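Local coordinates for ESX secretion system protein YukD (Bacillus subtilis, PDB 2BPS) that is required for secretion of YukE and is a probable component or regulator of the ESX/ESAT-6-like secretion system, at residues H27-V32 with H50-V55; I9-K12 with G16-F19. All blocks are in the same frame, centred on the assembly; numbering follows the deposited sequence.

Contact 1: residues H27-V32 with H50-V55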
loop_
_atom_site.group_PDB
_atom_site.type_symbol
_atom_site.label_atom_id
_atom_site.label_comp_id
_atom_site.label_asym_id
_atom_site.label_seq_id
_atom_site.Cartn_x
_atom_site.Cartn_y
_atom_site.Cartn_z
ATOM N N HIS A 27 5.281 -8.881 3.801
ATOM C CA HIS A 27 4.172 -8.278 4.501
ATOM C C HIS A 27 2.910 -8.316 3.658
ATOM O O HIS A 27 2.973 -8.346 2.421
ATOM C CB HIS A 27 4.478 -6.827 4.827
ATOM C CG HIS A 27 5.223 -6.636 6.103
ATOM N ND1 HIS A 27 6.469 -6.048 6.153
ATOM C CD2 HIS A 27 4.886 -6.919 7.382
ATOM C CE1 HIS A 27 6.866 -5.974 7.411
ATOM N NE2 HIS A 27 5.922 -6.494 8.175
ATOM N N PRO A 28 1.736 -8.328 4.324
ATOM C CA PRO A 28 0.433 -8.351 3.650
ATOM C C PRO A 28 0.179 -6.966 3.064
ATOM O O PRO A 28 0.453 -5.952 3.713
ATOM C CB PRO A 28 -0.547 -8.646 4.784
ATOM C CG PRO A 28 0.290 -9.364 5.795
ATOM C CD PRO A 28 1.572 -8.583 5.767
ATOM N N VAL A 29 -0.341 -6.916 1.847
ATOM C CA VAL A 29 -0.635 -5.639 1.214
ATOM C C VAL A 29 -1.240 -4.693 2.252
ATOM O O VAL A 29 -1.052 -3.477 2.210
ATOM C CB VAL A 29 -1.612 -5.843 0.046
ATOM C CG1 VAL A 29 -2.135 -4.509 -0.452
ATOM C CG2 VAL A 29 -0.902 -6.575 -1.079
ATOM N N LYS A 30 -1.943 -5.284 3.203
ATOM C CA LYS A 30 -2.598 -4.558 4.275
ATOM C C LYS A 30 -1.652 -3.709 5.130
ATOM O O LYS A 30 -2.018 -2.606 5.549
ATOM C CB LYS A 30 -3.343 -5.566 5.147
ATOM C CG LYS A 30 -3.951 -5.011 6.411
ATOM C CD LYS A 30 -4.826 -6.060 7.089
ATOM C CE LYS A 30 -4.067 -7.359 7.315
ATOM N NZ LYS A 30 -4.941 -8.380 7.939
ATOM N N LYS A 31 -0.444 -4.210 5.388
ATOM C CA LYS A 31 0.519 -3.476 6.217
ATOM C C LYS A 31 0.703 -2.043 5.755
ATOM O O LYS A 31 0.852 -1.137 6.570
ATOM C CB LYS A 31 1.888 -4.154 6.217
ATOM C CG LYS A 31 2.357 -4.655 7.582
ATOM C CD LYS A 31 2.226 -3.608 8.678
ATOM C CE LYS A 31 2.602 -4.201 10.037
ATOM N NZ LYS A 31 2.216 -3.301 11.170
ATOM N N VAL A 32 0.726 -1.852 4.443
ATOM C CA VAL A 32 0.876 -0.524 3.875
ATOM C C VAL A 32 -0.195 0.403 4.451
ATOM O O VAL A 32 0.043 1.596 4.649
ATOM C CB VAL A 32 0.735 -0.556 2.327
ATOM C CG1 VAL A 32 0.384 0.825 1.803
ATOM C CG2 VAL A 32 2.031 -1.019 1.697
ATOM N N HIS A 50 -9.848 -3.398 2.621
ATOM C CA HIS A 50 -8.431 -3.126 2.431
ATOM C C HIS A 50 -7.981 -3.440 1.005
ATOM O O HIS A 50 -7.105 -4.272 0.785
ATOM C CB HIS A 50 -7.599 -3.940 3.427
ATOM C CG HIS A 50 -7.839 -3.570 4.859
ATOM N ND1 HIS A 50 -8.032 -2.268 5.269
ATOM C CD2 HIS A 50 -7.870 -4.327 5.983
ATOM C CE1 HIS A 50 -8.172 -2.237 6.583
ATOM N NE2 HIS A 50 -8.076 -3.473 7.040
ATOM N N TRP A 51 -8.579 -2.767 0.030
ATOM C CA TRP A 51 -8.215 -3.005 -1.356
ATOM C C TRP A 51 -7.223 -1.965 -1.872
ATOM O O TRP A 51 -7.355 -0.759 -1.616
ATOM C CB TRP A 51 -9.467 -3.041 -2.245
ATOM C CG TRP A 51 -10.443 -4.107 -1.840
ATOM C CD1 TRP A 51 -11.485 -3.974 -0.967
ATOM C CD2 TRP A 51 -10.428 -5.486 -2.235
ATOM N NE1 TRP A 51 -12.118 -5.184 -0.791
ATOM C CE2 TRP A 51 -11.489 -6.128 -1.556
ATOM C CE3 TRP A 51 -9.620 -6.242 -3.091
ATOM C CZ2 TRP A 51 -11.764 -7.491 -1.709
ATOM C CZ3 TRP A 51 -9.894 -7.602 -3.243
ATOM C CH2 TRP A 51 -10.957 -8.209 -2.554
ATOM N N ILE A 52 -6.221 -2.465 -2.592
ATOM C CA ILE A 52 -5.155 -1.657 -3.174
ATOM C C ILE A 52 -5.114 -1.807 -4.682
ATOM O O ILE A 52 -5.378 -2.876 -5.228
ATOM C CB ILE A 52 -3.759 -2.075 -2.617
ATOM C CG1 ILE A 52 -3.485 -1.350 -1.307
ATOM C CG2 ILE A 52 -2.660 -1.789 -3.628
ATOM C CD1 ILE A 52 -4.381 -1.778 -0.190
ATOM N N ARG A 53 -4.762 -0.719 -5.346
ATOM C CA ARG A 53 -4.650 -0.707 -6.792
ATOM C C ARG A 53 -3.233 -0.323 -7.133
ATOM O O ARG A 53 -2.770 0.727 -6.703
ATOM C CB ARG A 53 -5.582 0.338 -7.382
ATOM C CG ARG A 53 -5.374 0.546 -8.849
ATOM C CD ARG A 53 -6.038 1.822 -9.334
ATOM N NE ARG A 53 -5.760 2.006 -10.753
ATOM C CZ ARG A 53 -5.577 3.181 -11.339
ATOM N NH1 ARG A 53 -5.322 3.236 -12.639
ATOM N NH2 ARG A 53 -5.644 4.299 -10.626
ATOM N N VAL A 54 -2.523 -1.166 -7.875
ATOM C CA VAL A 54 -1.171 -0.793 -8.258
ATOM C C VAL A 54 -1.335 0.020 -9.516
ATOM O O VAL A 54 -1.473 -0.510 -10.610
ATOM C CB VAL A 54 -0.286 -1.986 -8.545
ATOM C CG1 VAL A 54 1.081 -1.500 -9.003
ATOM C CG2 VAL A 54 -0.155 -2.829 -7.295
ATOM N N VAL A 55 -1.339 1.327 -9.323
ATOM C CA VAL A 55 -1.527 2.289 -10.385
ATOM C C VAL A 55 -0.761 2.030 -11.677
ATOM O O VAL A 55 -1.350 1.951 -12.757
ATOM C CB VAL A 55 -1.177 3.675 -9.862
ATOM C CG1 VAL A 55 -1.439 4.713 -10.923
ATOM C CG2 VAL A 55 -1.991 3.952 -8.604
#

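Contact 2: residues I9-K12 with G16-F19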
loop_
_atom_site.group_PDB
_atom_site.type_symbol
_atom_site.label_atom_id
_atom_site.label_comp_id
_atom_site.label_asym_id
_atom_site.label_seq_id
_atom_site.Cartn_x
_atom_site.Cartn_y
_atom_site.Cartn_z
ATOM N N ILE A 9 3.021 5.190 -1.570
ATOM C CA ILE A 9 1.643 5.039 -1.149
ATOM C C ILE A 9 0.879 6.318 -1.471
ATOM O O ILE A 9 1.312 7.420 -1.125
ATOM C CB ILE A 9 1.560 4.736 0.336
ATOM C CG1 ILE A 9 2.539 3.603 0.682
ATOM C CG2 ILE A 9 0.138 4.361 0.701
ATOM C CD1 ILE A 9 2.438 2.355 -0.200
ATOM N N ASP A 10 -0.257 6.161 -2.145
ATOM C CA ASP A 10 -1.085 7.286 -2.554
ATOM C C ASP A 10 -2.459 7.285 -1.874
ATOM O O ASP A 10 -3.288 6.421 -2.125
ATOM C CB ASP A 10 -1.237 7.252 -4.077
ATOM C CG ASP A 10 -1.912 8.490 -4.637
ATOM O OD1 ASP A 10 -1.759 8.731 -5.856
ATOM O OD2 ASP A 10 -2.599 9.217 -3.877
ATOM N N LEU A 11 -2.689 8.268 -1.008
ATOM C CA LEU A 11 -3.958 8.394 -0.302
ATOM C C LEU A 11 -4.904 9.323 -1.064
ATOM O O LEU A 11 -5.592 10.161 -0.474
ATOM C CB LEU A 11 -3.723 8.937 1.109
ATOM C CG LEU A 11 -2.900 8.025 2.021
ATOM C CD1 LEU A 11 -2.537 8.762 3.288
ATOM C CD2 LEU A 11 -3.689 6.771 2.339
ATOM N N LYS A 12 -4.931 9.164 -2.382
ATOM C CA LYS A 12 -5.789 9.962 -3.247
ATOM C C LYS A 12 -7.235 9.987 -2.731
ATOM O O LYS A 12 -7.844 11.047 -2.627
ATOM C CB LYS A 12 -5.743 9.380 -4.665
ATOM C CG LYS A 12 -6.596 10.101 -5.691
ATOM C CD LYS A 12 -6.645 9.340 -7.029
ATOM C CE LYS A 12 -5.271 9.237 -7.725
ATOM N NZ LYS A 12 -4.696 10.549 -8.192
ATOM N N GLY A 16 -5.579 12.801 0.495
ATOM C CA GLY A 16 -4.833 13.068 -0.728
ATOM C C GLY A 16 -3.315 13.156 -0.673
ATOM O O GLY A 16 -2.693 13.577 -1.655
ATOM N N SER A 17 -2.696 12.768 0.439
ATOM C CA SER A 17 -1.240 12.855 0.510
ATOM C C SER A 17 -0.531 11.692 -0.202
ATOM O O SER A 17 -1.170 10.750 -0.684
ATOM C CB SER A 17 -0.782 12.965 1.969
ATOM O OG SER A 17 -1.433 12.017 2.790
ATOM N N VAL A 18 0.790 11.769 -0.278
ATOM C CA VAL A 18 1.570 10.740 -0.945
ATOM C C VAL A 18 2.938 10.602 -0.302
ATOM O O VAL A 18 3.690 11.570 -0.252
ATOM C CB VAL A 18 1.795 11.098 -2.411
ATOM C CG1 VAL A 18 2.746 10.113 -3.045
ATOM C CG2 VAL A 18 0.482 11.128 -3.133
ATOM N N PHE A 19 3.273 9.411 0.180
ATOM C CA PHE A 19 4.579 9.228 0.788
ATOM C C PHE A 19 5.267 7.975 0.272
ATOM O O PHE A 19 4.624 7.112 -0.309
ATOM C CB PHE A 19 4.455 9.158 2.304
ATOM C CG PHE A 19 3.688 7.979 2.791
ATOM C CD1 PHE A 19 2.309 7.933 2.667
ATOM C CD2 PHE A 19 4.345 6.905 3.381
ATOM C CE1 PHE A 19 1.588 6.829 3.131
ATOM C CE2 PHE A 19 3.633 5.800 3.844
ATOM C CZ PHE A 19 2.252 5.762 3.721
#

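Contact 1: residues H27-V32 with H50-V55
Val29, which meets Ile52 across this contact, holds the amide of Val32 with its carbonyl, Val29 O to Val32 N 3.3 Å, in the turn that leads into the helix of a ubiquitin-like beta-grasp fold. The principle illustrated is docking through side-chain carbons: the lead-in to the helix meets strand 51-54 in this way, with no hydrogen bond between 27-32 and 50-55. The two branched side chains reach toward each other tip to tip. Val29 holds CG1 anti to its own backbone N (chi1 169°), which sends this methyl at the strand, where it rests against Ile52 CG1 at 3.5 Å and is about as near to Ile52 CD1 and CB. Both residues are buried: Leu67 and Cys70 also pack on Val29, and Leu78 of the neighbouring strand packs on Ile52, so the pair belongs to the core between helix and sheet. Val32, three residues on, packs on Leu78, Ile7 and Ile9. At the margin, the aliphatic part of Lys30 passes obliquely by the imidazole of His50. Beyond CD the chain bends (chi3 53°) and carries the amine away from the ring, to a long, weak ion pair with Glu64, and Lys30 NZ stays 5.9 Å from His50 NE2. What touches is carbon: Lys30 CD lies 3.7 Å from His50 CD2.

Contact 2: residues I9-K12 with G16-F19
Ile9 and Phe19 form an antiparallel hydrogen-bonded pair, with Ile9 N to Phe19 O at 2.8 Å and the return bond from Phe19 N to Ile9 O at 3.1 Å, at the turn end of the first beta hairpin of a beta-grasp fold. Asp10 and Val18 follow as a non-hydrogen-bonded pair, after which Leu11 N donates to Ser17 O at 2.9 Å and a weak bond from Gly16 N to Leu11 O closes the turn. Gly16 has a positive phi of 80°, a value that glycine adopts readily. The hairpin illustrates how one ladder can serve two different surfaces. On the face looking to the helix, the side chains of Ile9 and Phe19 run next to each other in the same direction. Phe19 places CG between its backbone N and carbonyl carbon (chi1 65°), which swings the ring over the neighbouring strand until one face is presented to Ile9. There Ile9 CB makes a CH-pi contact, 3.9 Å from the ring centroid, while Ala36 of helix 31-39 and Gln40 also touch the Phe19 side chain. With an alanine in place of Phe19, that flank of Ile9 would probably lose its aromatic cover and a gap would open beside the helix. Further toward the turn, Leu11 packs on Trp37 and Ile80 and sets CD1 beside Ser17 OG, which is hydrogen-bonded to Asn15. The other face is more polar. Asp10 makes a salt bridge to Arg77 through OD1, and its second oxygen receives a weak bond from Lys12 N. That same oxygen, Asp10 OD2, lies 3.7 Å from Val18 CG2.

Overall arrangement
From the N terminus, strand 4-10 runs into contact 2, which closes the short turn before strand 18-24 and so completes the hairpin. The chain then leaves the sheet, enters helix 31-39 by way of 27-32, and returns through a longer connection to strand 51-54, where contact 1 closes the second loop. The two closures are therefore in series and neither encloses the other. Strand 77-80 lies between strands 4-10 and 51-54, joining the hairpin to the other half of the mixed sheet. The helix spans both contacts: Val32 CG1 approaches Ile9 CD1 at 3.3 Å, joining the two contacts, whose centres are about 13 Å apart.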